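Local coordinates for binding component of ABC transporter (Wolinella succinogenes, PDB 3K4U), which binds lysine as the putative solute-binding component of an ABC transporter, at residues E77-R81 with V82-E86; P200-L203 with N204-N207. All blocks are in the same frame, centred on the assembly; numbering follows the deposited sequence.

Interaction 1: residues E77-R81 with V82-E86. With LYS (lysine), chain K.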
loop_
_atom_site.group_PDB
_atom_site.type_symbol
_atom_site.label_atom_id
_atom_site.label_comp_id
_atom_site.label_asym_id
_atom_site.label_seq_id
_atom_site.Cartn_x
_atom_site.Cartn_y
_atom_site.Cartn_z
ATOM N N GLU E 77 -30.006 5.280 17.200
ATOM C CA GLU E 77 -31.346 5.191 17.724
ATOM C C GLU E 77 -32.206 4.234 16.881
ATOM O O GLU E 77 -32.922 3.391 17.433
ATOM C CB GLU E 77 -31.950 6.582 17.745
ATOM C CG GLU E 77 -33.071 6.802 18.696
ATOM C CD GLU E 77 -33.613 8.215 18.568
ATOM O OE1 GLU E 77 -34.829 8.415 18.826
ATOM O OE2 GLU E 77 -32.841 9.121 18.176
ATOM N N ARG E 78 -32.129 4.335 15.561
ATOM C CA ARG E 78 -32.883 3.409 14.730
ATOM C C ARG E 78 -32.266 2.033 14.779
ATOM O O ARG E 78 -32.983 1.029 14.690
ATOM C CB ARG E 78 -32.888 3.852 13.270
ATOM C CG ARG E 78 -33.809 4.956 12.970
ATOM C CD ARG E 78 -33.401 5.597 11.683
ATOM N NE ARG E 78 -33.956 6.942 11.568
ATOM C CZ ARG E 78 -33.844 7.702 10.477
ATOM N NH1 ARG E 78 -33.220 7.229 9.408
ATOM N NH2 ARG E 78 -34.366 8.924 10.437
ATOM N N ASN E 79 -30.929 1.980 14.871
ATOM C CA ASN E 79 -30.208 0.728 14.725
ATOM C C ASN E 79 -30.528 -0.118 15.913
ATOM O O ASN E 79 -30.293 -1.312 15.897
ATOM C CB ASN E 79 -28.717 0.960 14.571
ATOM C CG ASN E 79 -27.945 -0.273 14.049
ATOM O OD1 ASN E 79 -26.797 -0.166 13.679
ATOM N ND2 ASN E 79 -28.559 -1.414 14.051
ATOM N N LEU E 80 -31.106 0.505 16.935
ATOM C CA LEU E 80 -31.619 -0.218 18.084
ATOM C C LEU E 80 -32.831 -1.108 17.738
ATOM O O LEU E 80 -33.099 -2.110 18.425
ATOM C CB LEU E 80 -31.972 0.777 19.197
ATOM C CG LEU E 80 -30.820 1.224 20.127
ATOM C CD1 LEU E 80 -31.274 2.347 21.079
ATOM C CD2 LEU E 80 -30.192 0.074 20.952
ATOM N N ARG E 81 -33.540 -0.756 16.663
ATOM C CA ARG E 81 -34.855 -1.324 16.378
ATOM C C ARG E 81 -34.894 -2.217 15.150
ATOM O O ARG E 81 -35.586 -3.251 15.161
ATOM C CB ARG E 81 -35.912 -0.230 16.294
ATOM C CG ARG E 81 -36.012 0.591 17.559
ATOM C CD ARG E 81 -37.317 1.357 17.648
ATOM N NE ARG E 81 -37.361 2.534 16.783
ATOM C CZ ARG E 81 -38.424 2.903 16.059
ATOM N NH1 ARG E 81 -39.542 2.174 16.062
ATOM N NH2 ARG E 81 -38.351 4.003 15.308
ATOM N N VAL E 82 -34.158 -1.816 14.108
ATOM C CA VAL E 82 -33.854 -2.671 12.964
ATOM C C VAL E 82 -32.339 -2.853 12.809
ATOM O O VAL E 82 -31.584 -2.129 13.477
ATOM C CB VAL E 82 -34.459 -2.093 11.650
ATOM C CG1 VAL E 82 -35.974 -2.235 11.668
ATOM C CG2 VAL E 82 -34.063 -0.639 11.403
ATOM N N ASN E 83 -31.894 -3.774 11.931
ATOM C CA ASN E 83 -30.476 -3.950 11.591
ATOM C C ASN E 83 -30.231 -3.298 10.253
ATOM O O ASN E 83 -31.125 -3.281 9.387
ATOM C CB ASN E 83 -30.070 -5.403 11.394
ATOM C CG ASN E 83 -29.954 -6.187 12.671
ATOM O OD1 ASN E 83 -29.653 -5.661 13.742
ATOM N ND2 ASN E 83 -30.162 -7.475 12.559
ATOM N N PHE E 84 -29.008 -2.796 10.063
ATOM C CA PHE E 84 -28.636 -2.165 8.830
ATOM C C PHE E 84 -27.563 -2.920 8.088
ATOM O O PHE E 84 -26.774 -3.628 8.686
ATOM C CB PHE E 84 -28.110 -0.805 9.115
ATOM C CG PHE E 84 -29.161 0.212 9.300
ATOM C CD1 PHE E 84 -29.779 0.768 8.192
ATOM C CD2 PHE E 84 -29.515 0.642 10.556
ATOM C CE1 PHE E 84 -30.730 1.716 8.337
ATOM C CE2 PHE E 84 -30.474 1.611 10.701
ATOM C CZ PHE E 84 -31.089 2.133 9.588
ATOM N N VAL E 85 -27.576 -2.776 6.772
ATOM C CA VAL E 85 -26.616 -3.366 5.883
ATOM C C VAL E 85 -25.479 -2.357 5.680
ATOM O O VAL E 85 -25.718 -1.166 5.759
ATOM C CB VAL E 85 -27.319 -3.681 4.550
ATOM C CG1 VAL E 85 -26.339 -3.812 3.409
ATOM C CG2 VAL E 85 -28.093 -4.965 4.695
ATOM N N GLU E 86 -24.252 -2.809 5.442
ATOM C CA GLU E 86 -23.137 -1.857 5.187
ATOM C C GLU E 86 -23.650 -0.688 4.355
ATOM O O GLU E 86 -24.395 -0.885 3.439
ATOM C CB GLU E 86 -21.950 -2.568 4.503
ATOM C CG GLU E 86 -21.141 -3.402 5.477
ATOM C CD GLU E 86 -20.678 -2.576 6.684
ATOM O OE1 GLU E 86 -19.815 -1.675 6.491
ATOM O OE2 GLU E 86 -21.158 -2.809 7.819
HETATM N N LYS K . -31.700 10.441 5.198
HETATM C CA LYS K . -33.024 10.921 5.536
HETATM C C LYS K . -33.440 10.246 6.823
HETATM O O LYS K . -33.037 9.111 7.065
HETATM C CB LYS K . -34.021 10.559 4.426
HETATM C CG LYS K . -35.270 11.408 4.389
HETATM C CD LYS K . -36.436 10.597 3.945
HETATM C CE LYS K . -37.638 11.460 3.543
HETATM N NZ LYS K . -38.669 10.689 2.800
HETATM O OXT LYS K . -34.178 10.803 7.633
#
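Arg78 and Val82 close the turn by which helix 76-79 hands over to strand 83-84, in a protein of the periplasmic binding protein fold. The carbonyl oxygen of Arg78 illustrates how one acceptor can serve two successive donors where a helix ends: it takes the backbone N-H of Arg81 and, with Val82 N 3.1 Å from Arg78 O, a nearly straight second bond (165°). The next residue ties the turn through its side chain. With CG anti to the backbone N (chi1 -165°), the Asn79 amide lies beside the start of the strand, and its ND2 reaches Val82 O at 3.2 Å on a carbonyl lone pair. That bond is bent to 137°, with the oxygen lying out of the amide plane. The same ND2 also binds Asn204 OD1 of the second subunit, while Asn83 ND2 is matched by Asp201 OD1 of that neighbour, so the buried amides here are shared with the oligomer interface. Phe84 packs its ring edge against the helix end: Phe84 CD2 lies 3.9 Å from Asn79 CG, amide and ring planes being almost perpendicular, and CE2 approaches Arg78 CB. Beyond CB the arginine turns away from the strand, its chain extended to reach the lysine ligand, which Glu12 and Asp163 also bind. Its guanidinium meets the ligand carboxylate edge-on with both terminal nitrogens: NH2 makes a weak bond of 3.4 Å to OXT of the bound lysine, whereas Arg78 NH1 points almost straight at the ligand O, 3.0 Å away.

Interaction 2: residues P200-L203 with N204-N207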
loop_
_atom_site.group_PDB
_atom_site.type_symbol
_atom_site.label_atom_id
_atom_site.label_comp_id
_atom_site.label_asym_id
_atom_site.label_seq_id
_atom_site.Cartn_x
_atom_site.Cartn_y
_atom_site.Cartn_z
ATOM N N PRO E 200 -29.218 -12.997 10.420
ATOM C CA PRO E 200 -27.817 -12.805 10.003
ATOM C C PRO E 200 -27.513 -13.261 8.563
ATOM O O PRO E 200 -26.661 -12.635 7.848
ATOM C CB PRO E 200 -27.022 -13.617 11.030
ATOM C CG PRO E 200 -27.958 -14.680 11.530
ATOM C CD PRO E 200 -29.346 -13.999 11.502
ATOM N N ASP E 201 -28.218 -14.318 8.139
ATOM C CA ASP E 201 -28.181 -14.802 6.754
ATOM C C ASP E 201 -28.528 -13.765 5.715
ATOM O O ASP E 201 -27.876 -13.656 4.690
ATOM C CB ASP E 201 -29.156 -15.929 6.599
ATOM C CG ASP E 201 -28.826 -17.077 7.500
ATOM O OD1 ASP E 201 -27.619 -17.257 7.777
ATOM O OD2 ASP E 201 -29.755 -17.799 7.927
ATOM N N PHE E 202 -29.576 -13.013 5.955
ATOM C CA PHE E 202 -30.048 -12.135 4.939
ATOM C C PHE E 202 -29.090 -10.960 4.848
ATOM O O PHE E 202 -28.769 -10.540 3.757
ATOM C CB PHE E 202 -31.487 -11.712 5.256
ATOM C CG PHE E 202 -32.131 -10.869 4.200
ATOM C CD1 PHE E 202 -31.880 -11.089 2.883
ATOM C CD2 PHE E 202 -33.020 -9.864 4.552
ATOM C CE1 PHE E 202 -32.499 -10.335 1.903
ATOM C CE2 PHE E 202 -33.640 -9.060 3.562
ATOM C CZ PHE E 202 -33.378 -9.309 2.227
ATOM N N LEU E 203 -28.669 -10.423 6.004
ATOM C CA LEU E 203 -27.471 -9.547 6.113
ATOM C C LEU E 203 -26.258 -10.061 5.365
ATOM O O LEU E 203 -25.675 -9.333 4.556
ATOM C CB LEU E 203 -27.043 -9.426 7.554
ATOM C CG LEU E 203 -27.538 -8.233 8.320
ATOM C CD1 LEU E 203 -27.044 -8.362 9.734
ATOM C CD2 LEU E 203 -26.925 -7.095 7.601
ATOM N N ASN E 204 -25.862 -11.309 5.611
ATOM C CA ASN E 204 -24.770 -11.863 4.831
ATOM C C ASN E 204 -25.059 -11.638 3.381
ATOM O O ASN E 204 -24.223 -11.099 2.679
ATOM C CB ASN E 204 -24.586 -13.356 5.069
ATOM C CG ASN E 204 -23.262 -13.846 4.569
ATOM O OD1 ASN E 204 -23.169 -14.726 3.706
ATOM N ND2 ASN E 204 -22.211 -13.269 5.107
ATOM N N TRP E 205 -26.264 -12.010 2.929
ATOM C CA TRP E 205 -26.610 -11.946 1.496
ATOM C C TRP E 205 -26.555 -10.536 0.979
ATOM O O TRP E 205 -25.963 -10.272 -0.070
ATOM C CB TRP E 205 -27.978 -12.540 1.201
ATOM C CG TRP E 205 -28.175 -12.735 -0.274
ATOM C CD1 TRP E 205 -27.878 -13.843 -0.973
ATOM C CD2 TRP E 205 -28.683 -11.782 -1.211
ATOM N NE1 TRP E 205 -28.138 -13.633 -2.309
ATOM C CE2 TRP E 205 -28.663 -12.379 -2.464
ATOM C CE3 TRP E 205 -29.155 -10.469 -1.102
ATOM C CZ2 TRP E 205 -29.074 -11.719 -3.619
ATOM C CZ3 TRP E 205 -29.598 -9.805 -2.249
ATOM C CH2 TRP E 205 -29.536 -10.430 -3.496
ATOM N N LEU E 206 -27.158 -9.617 1.707
ATOM C CA LEU E 206 -27.166 -8.240 1.256
ATOM C C LEU E 206 -25.776 -7.632 1.148
ATOM O O LEU E 206 -25.447 -7.020 0.134
ATOM C CB LEU E 206 -28.002 -7.381 2.177
ATOM C CG LEU E 206 -29.516 -7.403 2.098
ATOM C CD1 LEU E 206 -29.887 -8.116 0.855
ATOM C CD2 LEU E 206 -29.998 -8.105 3.288
ATOM N N ASN E 207 -24.962 -7.806 2.197
ATOM C CA ASN E 207 -23.597 -7.262 2.239
ATOM C C ASN E 207 -22.792 -7.750 1.041
ATOM O O ASN E 207 -22.082 -6.973 0.396
ATOM C CB ASN E 207 -22.929 -7.678 3.531
ATOM C CG ASN E 207 -23.331 -6.804 4.717
ATOM O OD1 ASN E 207 -23.769 -5.668 4.555
ATOM N ND2 ASN E 207 -23.176 -7.333 5.916
#
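Pro200 and Asn204 begin a run of i to i+4 backbone bonds in the first turns of helix 200-216, a compact example of how regular helical bonding sets out side chains for different neighbours. Pro200 O receives Asn204 N at 2.7 Å. The Asn204 side chain leads away from residues 200-203, and its OD1 accepts the backbone N-H of Phe84 of the third subunit, where Gly198 N likewise binds Asp201 OD1. The carbonyl oxygen of Asp201 lies 2.9 Å from Trp205 N, with the donor tilted 26° from the carbonyl plane. Phe202 O continues the series by accepting Leu206 N, although the modelled place of this oxygen is less sure. The phenylalanine has its CG anti to the backbone N (chi1 -175°), which sets the ring beside the side chains one turn on, and its CD1 lies 4.5 Å from Trp205 CB. In the model Leu206 CD2 lies over one face of the Phe202 ring, a doubtful CH-pi contact because that methyl also clashes with Phe202 O. Leu203 closes the series with a straight bond, Asn207 N to Leu203 O, 2.9 Å. These two side chains run alongside each other, Leu203 CD2 being 4.1 Å from Asn207 ND2, while Asn207 OD1 accepts the backbone N-H of Glu86. Within the subunit, Phe202 and Leu203 rest on Ile195 of strand 189-195, Leu206 covers Val85, and the Trp205 indole lies against Met38 and Ala41 of helix 30-41.

Overall arrangement
From the N terminus, interaction 1 comes first and closes the tight turn between helix 76-79 and strand 83-84. More than a hundred residues later, interaction 2 closes successive turns within helix 200-216. The two are in series along the chain, neither nested nor crossed, yet their centres are about 14 Å apart. Strand 189-195 bridges them: it pairs antiparallel with strand 83-84 and precedes helix 200-216. Direct packing completes the link, with Val85 CG2 3.5 Å from Leu206 CB and Phe84 O beside Leu203 CD2. Interaction 1 joins the lysine pocket to the sheet; both contacts also lie at subunit interfaces, interaction 1 against the second subunit and interaction 2 mainly against the third.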